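Local coordinates for toxin FitB (Neisseria gonorrhoeae, PDB 2H1C), which is the toxin of a type II toxin-antitoxin system, a PIN-domain protein expected to act as a magnesium-dependent ribonuclease and held in complex with its antitoxin FitA, at residues L30-R44 with L63-P77. Numbering follows the deposited sequence.
Sequences LEDVYLSAITVAELR and LEQSILPLFAGRILP. With MG (magnesium ion), chain H.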
# COMPACT_ATOMS: atom_id res chain seq x y z
N LEU A 30 5.57 -3.51 -24.62
CA LEU A 30 5.92 -2.72 -23.44
C LEU A 30 4.89 -1.70 -22.97
O LEU A 30 4.59 -1.60 -21.77
CB LEU A 30 7.25 -2.01 -23.67
CG LEU A 30 7.89 -1.29 -22.48
CD1 LEU A 30 8.08 -2.27 -21.33
CD2 LEU A 30 9.22 -0.68 -22.91
N GLU A 31 4.37 -0.92 -23.91
CA GLU A 31 3.38 0.10 -23.59
C GLU A 31 2.13 -0.43 -22.90
O GLU A 31 1.38 0.33 -22.28
CB GLU A 31 2.96 0.84 -24.87
CG GLU A 31 4.06 1.65 -25.55
CD GLU A 31 5.24 0.82 -26.05
OE1 GLU A 31 5.04 -0.32 -26.53
OE2 GLU A 31 6.38 1.34 -25.96
N ASP A 32 1.89 -1.73 -23.05
CA ASP A 32 0.72 -2.39 -22.48
C ASP A 32 1.03 -3.06 -21.14
O ASP A 32 0.20 -3.79 -20.60
CB ASP A 32 0.18 -3.45 -23.45
CG ASP A 32 -0.26 -2.87 -24.79
OD1 ASP A 32 -0.21 -1.63 -24.97
OD2 ASP A 32 -0.66 -3.66 -25.68
N VAL A 33 2.23 -2.82 -20.60
CA VAL A 33 2.62 -3.44 -19.34
C VAL A 33 2.79 -2.38 -18.25
O VAL A 33 3.49 -1.39 -18.44
CB VAL A 33 3.92 -4.24 -19.51
CG1 VAL A 33 4.23 -4.99 -18.22
CG2 VAL A 33 3.77 -5.23 -20.67
N TYR A 34 2.14 -2.61 -17.11
CA TYR A 34 2.17 -1.67 -15.98
C TYR A 34 2.75 -2.27 -14.69
O TYR A 34 2.85 -3.49 -14.53
CB TYR A 34 0.75 -1.20 -15.67
CG TYR A 34 0.09 -0.43 -16.78
CD1 TYR A 34 -0.37 -1.08 -17.93
CD2 TYR A 34 -0.01 0.96 -16.72
CE1 TYR A 34 -0.91 -0.36 -19.00
CE2 TYR A 34 -0.54 1.70 -17.79
CZ TYR A 34 -0.98 1.03 -18.93
OH TYR A 34 -1.46 1.75 -20.00
N LEU A 35 3.14 -1.39 -13.77
CA LEU A 35 3.64 -1.80 -12.46
C LEU A 35 2.88 -0.99 -11.41
O LEU A 35 2.58 0.19 -11.62
CB LEU A 35 5.13 -1.50 -12.30
CG LEU A 35 6.17 -2.25 -13.12
CD1 LEU A 35 7.56 -1.71 -12.78
CD2 LEU A 35 6.10 -3.74 -12.80
N SER A 36 2.54 -1.63 -10.29
CA SER A 36 1.90 -0.90 -9.20
C SER A 36 3.02 -0.25 -8.41
O SER A 36 4.12 -0.82 -8.32
CB SER A 36 1.16 -1.86 -8.26
OG SER A 36 0.98 -1.25 -6.98
N ALA A 37 2.76 0.92 -7.84
CA ALA A 37 3.76 1.58 -7.03
C ALA A 37 4.15 0.65 -5.86
O ALA A 37 5.25 0.73 -5.33
CB ALA A 37 3.21 2.91 -6.51
N ILE A 38 3.23 -0.23 -5.46
CA ILE A 38 3.49 -1.20 -4.37
C ILE A 38 4.61 -2.18 -4.77
O ILE A 38 5.49 -2.50 -3.97
CB ILE A 38 2.20 -2.02 -4.04
CG1 ILE A 38 1.12 -1.10 -3.43
CG2 ILE A 38 2.53 -3.17 -3.08
CD1 ILE A 38 1.49 -0.52 -2.07
N THR A 39 4.56 -2.66 -6.01
CA THR A 39 5.56 -3.58 -6.54
C THR A 39 6.91 -2.86 -6.67
O THR A 39 7.96 -3.43 -6.36
CB THR A 39 5.11 -4.13 -7.92
OG1 THR A 39 3.86 -4.80 -7.74
CG2 THR A 39 6.13 -5.09 -8.49
N VAL A 40 6.89 -1.60 -7.09
CA VAL A 40 8.13 -0.84 -7.22
C VAL A 40 8.74 -0.70 -5.82
O VAL A 40 9.96 -0.81 -5.66
CB VAL A 40 7.88 0.56 -7.84
CG1 VAL A 40 9.17 1.37 -7.84
CG2 VAL A 40 7.37 0.41 -9.29
N ALA A 41 7.90 -0.48 -4.81
CA ALA A 41 8.41 -0.35 -3.44
C ALA A 41 9.06 -1.66 -2.99
O ALA A 41 10.11 -1.65 -2.33
CB ALA A 41 7.29 0.02 -2.50
N GLU A 42 8.41 -2.78 -3.30
CA GLU A 42 8.95 -4.08 -2.89
C GLU A 42 10.23 -4.40 -3.63
O GLU A 42 11.15 -4.99 -3.05
CB GLU A 42 7.92 -5.19 -3.11
CG GLU A 42 6.56 -4.91 -2.46
CD GLU A 42 5.56 -6.04 -2.68
OE1 GLU A 42 5.66 -6.72 -3.73
OE2 GLU A 42 4.67 -6.22 -1.80
N LEU A 43 10.31 -4.05 -4.92
CA LEU A 43 11.53 -4.28 -5.69
C LEU A 43 12.66 -3.45 -5.09
O LEU A 43 13.76 -3.95 -4.85
CB LEU A 43 11.34 -3.89 -7.16
CG LEU A 43 10.39 -4.81 -7.92
CD1 LEU A 43 10.07 -4.25 -9.30
CD2 LEU A 43 11.03 -6.19 -8.02
N ARG A 44 12.39 -2.17 -4.84
CA ARG A 44 13.41 -1.31 -4.27
C ARG A 44 13.86 -1.78 -2.89
O ARG A 44 15.05 -1.69 -2.56
CB ARG A 44 12.92 0.15 -4.20
CG ARG A 44 12.95 0.87 -5.56
CD ARG A 44 12.17 2.20 -5.52
NE ARG A 44 12.48 3.04 -6.67
CZ ARG A 44 11.74 4.08 -7.06
NH1 ARG A 44 10.63 4.40 -6.40
NH2 ARG A 44 12.13 4.79 -8.11
N LEU A 63 18.23 -0.96 -11.62
CA LEU A 63 16.80 -0.80 -11.37
C LEU A 63 16.34 0.63 -11.68
O LEU A 63 15.39 0.85 -12.44
CB LEU A 63 16.46 -1.12 -9.91
CG LEU A 63 14.98 -0.97 -9.54
CD1 LEU A 63 14.13 -1.92 -10.41
CD2 LEU A 63 14.79 -1.30 -8.08
N GLU A 64 17.05 1.59 -11.10
CA GLU A 64 16.68 2.99 -11.27
C GLU A 64 16.92 3.59 -12.66
O GLU A 64 16.07 4.32 -13.20
CB GLU A 64 17.41 3.84 -10.22
CG GLU A 64 17.12 3.45 -8.76
CD GLU A 64 15.63 3.50 -8.39
OE1 GLU A 64 14.88 4.32 -8.98
OE2 GLU A 64 15.20 2.75 -7.49
N GLN A 65 18.06 3.26 -13.26
CA GLN A 65 18.42 3.83 -14.56
C GLN A 65 18.12 3.00 -15.80
O GLN A 65 18.15 3.54 -16.91
CB GLN A 65 19.92 4.17 -14.58
CG GLN A 65 20.32 5.31 -13.64
CD GLN A 65 19.54 6.59 -13.92
OE1 GLN A 65 18.60 6.94 -13.20
NE2 GLN A 65 19.92 7.30 -14.99
N SER A 66 17.82 1.72 -15.63
CA SER A 66 17.56 0.88 -16.80
C SER A 66 16.20 0.19 -16.79
O SER A 66 15.54 0.09 -17.84
CB SER A 66 18.63 -0.21 -16.92
OG SER A 66 19.90 0.34 -17.21
N ILE A 67 15.77 -0.29 -15.63
CA ILE A 67 14.49 -1.00 -15.55
C ILE A 67 13.27 -0.10 -15.40
O ILE A 67 12.37 -0.14 -16.23
CB ILE A 67 14.50 -2.04 -14.40
CG1 ILE A 67 15.55 -3.11 -14.68
CG2 ILE A 67 13.13 -2.71 -14.28
CD1 ILE A 67 15.82 -4.01 -13.49
N LEU A 68 13.24 0.72 -14.34
CA LEU A 68 12.09 1.58 -14.12
C LEU A 68 11.75 2.55 -15.27
O LEU A 68 10.58 2.84 -15.51
CB LEU A 68 12.23 2.34 -12.79
CG LEU A 68 12.20 1.46 -11.53
CD1 LEU A 68 12.21 2.38 -10.29
CD2 LEU A 68 10.95 0.58 -11.51
N PRO A 69 12.76 3.05 -16.01
CA PRO A 69 12.43 3.95 -17.11
C PRO A 69 11.56 3.26 -18.16
O PRO A 69 10.84 3.91 -18.90
CB PRO A 69 13.80 4.34 -17.66
CG PRO A 69 14.65 4.34 -16.43
CD PRO A 69 14.22 3.05 -15.76
N LEU A 70 11.64 1.93 -18.24
CA LEU A 70 10.82 1.17 -19.19
C LEU A 70 9.35 1.33 -18.82
O LEU A 70 8.46 1.10 -19.65
CB LEU A 70 11.16 -0.32 -19.14
CG LEU A 70 12.57 -0.75 -19.52
CD1 LEU A 70 12.76 -2.22 -19.18
CD2 LEU A 70 12.79 -0.48 -20.99
N PHE A 71 9.09 1.74 -17.58
CA PHE A 71 7.72 1.90 -17.11
C PHE A 71 7.31 3.34 -16.83
O PHE A 71 6.31 3.59 -16.14
CB PHE A 71 7.49 1.02 -15.88
CG PHE A 71 7.69 -0.44 -16.15
CD1 PHE A 71 8.94 -1.04 -15.98
CD2 PHE A 71 6.64 -1.22 -16.63
CE1 PHE A 71 9.14 -2.39 -16.30
CE2 PHE A 71 6.84 -2.57 -16.96
CZ PHE A 71 8.08 -3.15 -16.79
N ALA A 72 8.06 4.29 -17.38
CA ALA A 72 7.76 5.70 -17.19
C ALA A 72 6.30 5.98 -17.60
O ALA A 72 5.86 5.60 -18.69
CB ALA A 72 8.72 6.55 -18.04
N GLY A 73 5.56 6.62 -16.71
CA GLY A 73 4.18 6.92 -17.00
C GLY A 73 3.24 5.75 -16.78
O GLY A 73 2.04 5.90 -16.97
N ARG A 74 3.78 4.59 -16.39
CA ARG A 74 2.94 3.41 -16.17
C ARG A 74 3.16 2.73 -14.80
O ARG A 74 2.99 1.50 -14.65
CB ARG A 74 3.13 2.39 -17.31
CG ARG A 74 2.93 3.01 -18.72
CD ARG A 74 2.76 1.94 -19.82
NE ARG A 74 3.78 0.92 -19.72
CZ ARG A 74 5.06 1.09 -20.04
NH1 ARG A 74 5.48 2.26 -20.50
NH2 ARG A 74 5.93 0.12 -19.81
N ILE A 75 3.57 3.53 -13.81
CA ILE A 75 3.74 3.05 -12.44
C ILE A 75 2.47 3.60 -11.79
O ILE A 75 2.34 4.81 -11.56
CB ILE A 75 5.01 3.63 -11.81
CG1 ILE A 75 6.23 3.06 -12.54
CG2 ILE A 75 5.10 3.30 -10.31
CD1 ILE A 75 7.56 3.56 -12.04
N LEU A 76 1.54 2.70 -11.51
CA LEU A 76 0.23 3.06 -10.97
C LEU A 76 0.13 3.26 -9.47
O LEU A 76 0.47 2.37 -8.70
CB LEU A 76 -0.78 1.99 -11.39
CG LEU A 76 -0.82 1.71 -12.90
CD1 LEU A 76 -1.67 0.47 -13.16
CD2 LEU A 76 -1.38 2.93 -13.61
N PRO A 77 -0.38 4.42 -9.03
CA PRO A 77 -0.46 4.62 -7.57
C PRO A 77 -1.62 3.93 -6.88
O PRO A 77 -2.60 3.53 -7.51
CB PRO A 77 -0.54 6.15 -7.44
CG PRO A 77 -1.36 6.53 -8.65
CD PRO A 77 -0.74 5.65 -9.76
MG MG H . -0.93 0.50 -6.91
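R74 lies across the start of strand 33-36, its side chain at about a right angle to that of Y34. Its CD sits over one face of the Y34 ring, 4.1 Å from the centroid, a CH-pi contact. A bend about CG-CD (chi3 -48°) turns the guanidinium to the backbone: NE donates to V33 O at 2.7 Å, the acceptor lying near the guanidinium plane, and NH2 reaches back to L70 O, also at 2.7 Å. One arginine thus ties the 3-10 turn 68-70 to the strand. L35 points its CD1 onto the face of the F71 ring, 3.7 Å from the centroid, while V33 CG1 meets that ring at its edge. Next to these groups the strands pair in parallel: L35 N bonds to R74 O, L76 N to L35 O at 2.7 Å, and A37 N to L76 O. Strand 75-76 is the outermost of this chain's parallel sheet, next to 33-36; L76 CD1 packs against Y34 CB. On the helical side R44, extended from CG to NE, grips E64 side-on; NE–OE2 and NH2–OE1 are both 2.9 Å, each oxygen using its syn lone pair. R44 NH2 also pairs with E80 of the second subunit. S36 OG caps helix 37-48 through I38 N and binds magnesium at 2.6 Å, so the S36–L76 pairing adjoins an observed metal site. The two arginines form the polar ends, with L35, F71, L68, V40 and I75 as the apolar middle.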